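Local coordinates for protein SAR-endolysin (PDB 1XJU) that breaks down the host peptidoglycan as a signal-arrest-release lysozyme, freeing mature phage P1 particles at the end of infection, at residues Tyr96-Lys99 and Ala100-Met103; His110-Ala113 and Gln114-Glu117. All coordinates share one frame; numbering follows the deposited sequence.

Contact 1: Tyr96-Lys99 and Ala100-Met103. With SO4 (sulfate ion), chain C; SO4 (sulfate ion), chain D.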
loop_
_atom_site.group_PDB
_atom_site.type_symbol
_atom_site.label_atom_id
_atom_site.label_comp_id
_atom_site.label_asym_id
_atom_site.label_seq_id
_atom_site.Cartn_x
_atom_site.Cartn_y
_atom_site.Cartn_z
ATOM N N TYR A 96 6.735 -11.507 1.647
ATOM C CA TYR A 96 8.011 -10.852 1.864
ATOM C C TYR A 96 9.086 -11.921 1.904
ATOM O O TYR A 96 8.816 -13.089 2.143
ATOM C CB TYR A 96 8.036 -10.027 3.167
ATOM C CG TYR A 96 8.165 -10.847 4.438
ATOM C CD1 TYR A 96 7.041 -11.406 5.027
ATOM C CD2 TYR A 96 9.387 -11.038 5.066
ATOM C CE1 TYR A 96 7.135 -12.178 6.161
ATOM C CE2 TYR A 96 9.477 -11.793 6.243
ATOM C CZ TYR A 96 8.354 -12.342 6.783
ATOM O OH TYR A 96 8.502 -13.091 7.920
ATOM N N TYR A 97 10.319 -11.513 1.642
ATOM C CA TYR A 97 11.429 -12.443 1.668
ATOM C C TYR A 97 11.988 -12.528 3.080
ATOM O O TYR A 97 12.437 -11.568 3.631
ATOM C CB TYR A 97 12.535 -12.021 0.694
ATOM C CG TYR A 97 13.647 -13.043 0.659
ATOM C CD1 TYR A 97 14.760 -12.912 1.457
ATOM C CD2 TYR A 97 13.516 -14.169 -0.071
ATOM C CE1 TYR A 97 15.781 -13.865 1.459
ATOM C CE2 TYR A 97 14.542 -15.138 -0.090
ATOM C CZ TYR A 97 15.629 -14.973 0.704
ATOM O OH TYR A 97 16.606 -15.928 0.677
ATOM N N SER A 98 11.920 -13.738 3.639
ATOM C CA SER A 98 12.420 -14.036 4.972
ATOM C C SER A 98 13.869 -14.487 4.849
ATOM O O SER A 98 14.142 -15.538 4.268
ATOM C CB SER A 98 11.583 -15.157 5.590
ATOM O OG SER A 98 12.228 -15.631 6.763
ATOM N N LYS A 99 14.789 -13.692 5.368
ATOM C CA LYS A 99 16.197 -14.101 5.359
ATOM C C LYS A 99 16.421 -15.313 6.252
ATOM O O LYS A 99 17.154 -16.255 5.882
ATOM C CB LYS A 99 17.104 -12.946 5.791
ATOM C CG LYS A 99 18.566 -13.357 5.932
ATOM C CD LYS A 99 19.474 -12.183 6.244
ATOM C CE LYS A 99 20.948 -12.577 6.225
ATOM N NZ LYS A 99 21.751 -11.443 5.691
ATOM N N ALA A 100 15.732 -15.340 7.383
ATOM C CA ALA A 100 15.877 -16.463 8.321
ATOM C C ALA A 100 15.466 -17.802 7.715
ATOM O O ALA A 100 16.071 -18.840 8.031
ATOM C CB ALA A 100 15.090 -16.175 9.591
ATOM N N ARG A 101 14.438 -17.797 6.878
ATOM C CA ARG A 101 13.910 -18.996 6.292
ATOM C C ARG A 101 14.396 -19.233 4.865
ATOM O O ARG A 101 14.161 -20.299 4.323
ATOM C CB ARG A 101 12.383 -18.984 6.358
ATOM C CG ARG A 101 11.828 -18.994 7.788
ATOM C CD ARG A 101 10.337 -18.649 7.905
ATOM N NE ARG A 101 9.526 -19.592 7.164
ATOM C CZ ARG A 101 8.211 -19.463 6.990
ATOM N NH1 ARG A 101 7.569 -20.343 6.244
ATOM N NH2 ARG A 101 7.537 -18.461 7.557
ATOM N N GLY A 102 15.029 -18.222 4.252
ATOM C CA GLY A 102 15.585 -18.339 2.915
ATOM C C GLY A 102 14.560 -18.382 1.821
ATOM O O GLY A 102 14.789 -18.980 0.760
ATOM N N MET A 103 13.431 -17.702 2.026
ATOM C CA MET A 103 12.412 -17.719 0.990
ATOM C C MET A 103 11.334 -16.704 1.217
ATOM O O MET A 103 11.255 -16.083 2.266
ATOM C CB MET A 103 11.765 -19.078 0.963
ATOM C CG MET A 103 10.956 -19.395 2.190
ATOM S SD MET A 103 10.489 -21.131 2.215
ATOM C CE MET A 103 11.408 -21.696 0.781
HETATM S S SO4 C . 13.647 -11.868 8.608
HETATM O O1 SO4 C . 14.458 -13.076 8.773
HETATM O O2 SO4 C . 13.647 -11.456 7.196
HETATM O O3 SO4 C . 14.190 -10.717 9.385
HETATM O O4 SO4 C . 12.320 -12.171 9.109
HETATM S S SO4 D . 4.144 -19.042 5.938
HETATM O O1 SO4 D . 4.873 -20.233 5.628
HETATM O O2 SO4 D . 3.938 -18.265 4.707
HETATM O O3 SO4 D . 4.847 -18.278 6.958
HETATM O O4 SO4 D . 2.917 -19.491 6.579
#
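The Y97 ring leans obliquely against the backbone of G102 and M103, its CE2 3.5 Å from M103 N and its hydroxyl lying beside G102 CA and C. CG anti to the backbone N (chi1 -176°) brings the ring to the backbone of these two residues. Sulfate O4 of chain C lies near the plane of the Y96 ring, at its edge. The guanidinium of R101 has a sulfate at its edge and in its plane: NH1 reaches sulfate O1 (chain D) at 2.8 Å and NH2 reaches O3, both bonds nearly straight. This two-pronged grip fixes the rotation of the group, and the same ion is also held by K111 NZ and E106 N.

These residues form the turn of the hairpin joining strands 95-98 and 103-106. S98 and M103 are an antiparallel hydrogen-bonded pair, with S98 N 2.8 Å from M103 O and M103 N 3.2 Å from S98 O. G102 and M103 both face S98, a G1 beta bulge, and G102 takes the positive phi (72°) at its first position. The buried S98 OG accepts the N-H of R101 at 3.1 Å, while R101 CB, CG and CD pass alongside the hydroxyl. The backbone N-H groups of K99 and A100 donate to sulfate O2 and O1 of chain C, respectively; A100 N comes within 2.9 Å of O1.

Contact 2: His110-Ala113 and Gln114-Glu117. With SO4 (sulfate ion), chain D.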
loop_
_atom_site.group_PDB
_atom_site.type_symbol
_atom_site.label_atom_id
_atom_site.label_comp_id
_atom_site.label_asym_id
_atom_site.label_seq_id
_atom_site.Cartn_x
_atom_site.Cartn_y
_atom_site.Cartn_z
ATOM N N HIS A 110 -1.651 -10.291 5.091
ATOM C CA HIS A 110 -2.414 -11.160 4.226
ATOM C C HIS A 110 -3.079 -12.314 4.992
ATOM O O HIS A 110 -4.244 -12.650 4.716
ATOM C CB HIS A 110 -1.518 -11.678 3.089
ATOM C CG HIS A 110 -2.231 -12.528 2.076
ATOM N ND1 HIS A 110 -2.321 -13.910 2.178
ATOM C CD2 HIS A 110 -2.868 -12.209 0.924
ATOM C CE1 HIS A 110 -2.967 -14.367 1.111
ATOM N NE2 HIS A 110 -3.371 -13.365 0.365
ATOM N N LYS A 111 -2.352 -12.900 5.900
ATOM C CA LYS A 111 -2.909 -13.970 6.730
ATOM C C LYS A 111 -4.188 -13.498 7.422
ATOM O O LYS A 111 -5.191 -14.199 7.426
ATOM C CB LYS A 111 -1.887 -14.418 7.756
ATOM C CG LYS A 111 -0.833 -15.297 7.167
ATOM C CD LYS A 111 0.052 -15.862 8.227
ATOM C CE LYS A 111 1.205 -16.665 7.639
ATOM N NZ LYS A 111 0.786 -17.876 6.949
ATOM N N TRP A 112 -4.126 -12.338 8.061
ATOM C CA TRP A 112 -5.281 -11.853 8.778
ATOM C C TRP A 112 -6.407 -11.446 7.875
ATOM O O TRP A 112 -7.576 -11.690 8.192
ATOM C CB TRP A 112 -4.886 -10.734 9.740
ATOM C CG TRP A 112 -4.041 -11.174 10.878
ATOM C CD1 TRP A 112 -2.835 -10.701 11.206
ATOM C CD2 TRP A 112 -4.374 -12.145 11.879
ATOM N NE1 TRP A 112 -2.371 -11.304 12.365
ATOM C CE2 TRP A 112 -3.320 -12.178 12.803
ATOM C CE3 TRP A 112 -5.480 -12.949 12.125
ATOM C CZ2 TRP A 112 -3.307 -13.050 13.888
ATOM C CZ3 TRP A 112 -5.473 -13.790 13.255
ATOM C CH2 TRP A 112 -4.404 -13.806 14.100
ATOM N N ALA A 113 -6.097 -10.834 6.730
ATOM C CA ALA A 113 -7.160 -10.490 5.778
ATOM C C ALA A 113 -7.897 -11.754 5.309
ATOM O O ALA A 113 -9.116 -11.743 5.208
ATOM C CB ALA A 113 -6.530 -9.791 4.571
ATOM N N GLN A 114 -7.170 -12.830 5.068
ATOM C CA GLN A 114 -7.799 -14.047 4.613
ATOM C C GLN A 114 -8.724 -14.660 5.659
ATOM O O GLN A 114 -9.627 -15.412 5.306
ATOM C CB GLN A 114 -6.773 -15.028 4.145
ATOM C CG GLN A 114 -6.099 -14.627 2.836
ATOM C CD GLN A 114 -7.023 -14.714 1.680
ATOM O OE1 GLN A 114 -7.836 -15.637 1.626
ATOM N NE2 GLN A 114 -6.941 -13.779 0.748
ATOM N N LYS A 115 -8.497 -14.342 6.923
ATOM C CA LYS A 115 -9.354 -14.764 8.000
ATOM C C LYS A 115 -10.437 -13.758 8.325
ATOM O O LYS A 115 -11.185 -13.986 9.288
ATOM C CB LYS A 115 -8.498 -15.069 9.230
ATOM C CG LYS A 115 -7.560 -16.275 9.064
ATOM C CD LYS A 115 -6.547 -16.355 10.193
ATOM C CE LYS A 115 -5.566 -17.504 10.102
ATOM N NZ LYS A 115 -4.656 -17.548 11.293
ATOM N N GLY A 116 -10.533 -12.625 7.623
ATOM C CA GLY A 116 -11.554 -11.616 7.925
ATOM C C GLY A 116 -11.318 -10.914 9.241
ATOM O O GLY A 116 -12.237 -10.297 9.793
ATOM N N GLU A 117 -10.084 -10.974 9.735
ATOM C CA GLU A 117 -9.710 -10.384 11.016
ATOM C C GLU A 117 -9.192 -8.980 10.798
ATOM O O GLU A 117 -7.977 -8.753 10.770
ATOM C CB GLU A 117 -8.678 -11.275 11.691
ATOM C CG GLU A 117 -9.216 -12.648 12.102
ATOM C CD GLU A 117 -10.143 -12.578 13.282
ATOM O OE1 GLU A 117 -10.235 -11.524 13.969
ATOM O OE2 GLU A 117 -10.757 -13.615 13.511
HETATM S S SO4 D . 4.144 -19.042 5.938
HETATM O O1 SO4 D . 4.873 -20.233 5.628
HETATM O O2 SO4 D . 3.938 -18.265 4.707
HETATM O O3 SO4 D . 4.847 -18.278 6.958
HETATM O O4 SO4 D . 2.917 -19.491 6.579
#
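H110 and Q114 meet one turn apart in a local contact at the C-terminal end of helix 108-114, where the chain swings round into helix 118-123 on the surface of the lysozyme fold. CG of Q114 sits over one face of the imidazole in a CH-pi contact, 3.9 Å from the ring centroid of H110 and displaced toward the rim. A bend in the glutamine (chi2 -70°) turns its amide toward the NE2 and CE1 side of the imidazole, leaving the two planes 29° apart. Polar partners outside the turn hold both groups: H110 ND1 bonds to E106, and Q114 NE2 to the carbonyl of H67. F68 meets the imidazole edge-to-face.

The helix ends in a Schellman motif. W112 O receives the N-H of E117 at 3.0 Å, and A113 O that of G116 at 2.9 Å; the latter donor stands well above the carbonyl plane of A113 rather than on a lone pair. G116, with positive phi, is where the chain leaves the helix, and E117 is already the N-cap residue of the next one. Q114 N bonds to H110 O at 3.0 Å in ordinary helical fashion, whereas K115 N makes only weak bonds to the carbonyls of K111 and W112.

Outside this backbone turn, W112 meets E117 at a slant through its six-membered ring: CE3 is 3.6 Å from E117 CB, and the carboxylate plane is turned 78° from the indole. The aliphatic part of K115 crosses the same end of the ring, its CD 4.1 Å from W112 CE3. The amine of K111 is shared between a salt bridge to E106 and sulfate O4 of chain D, with NZ 2.7 Å from that oxygen.

Contact 1 comes first along the chain, at the turn between strands 95-98 and 103-106; contact 2 follows at the end of helix 108-114, which the second strand leads into. Their centres are about 21 Å apart and their nearest atoms about 7 Å, so they do not touch directly. The sulfate of chain D spans the gap between R101 and K111; it probably comes from the crystallisation liquor, so this bridge need not exist in solution. E106, at the end of the hairpin, ties the two successive elements through its side chain, which pairs with H110 and K111. Both are surface features of the phage lysozyme fold, away from the catalytic residues.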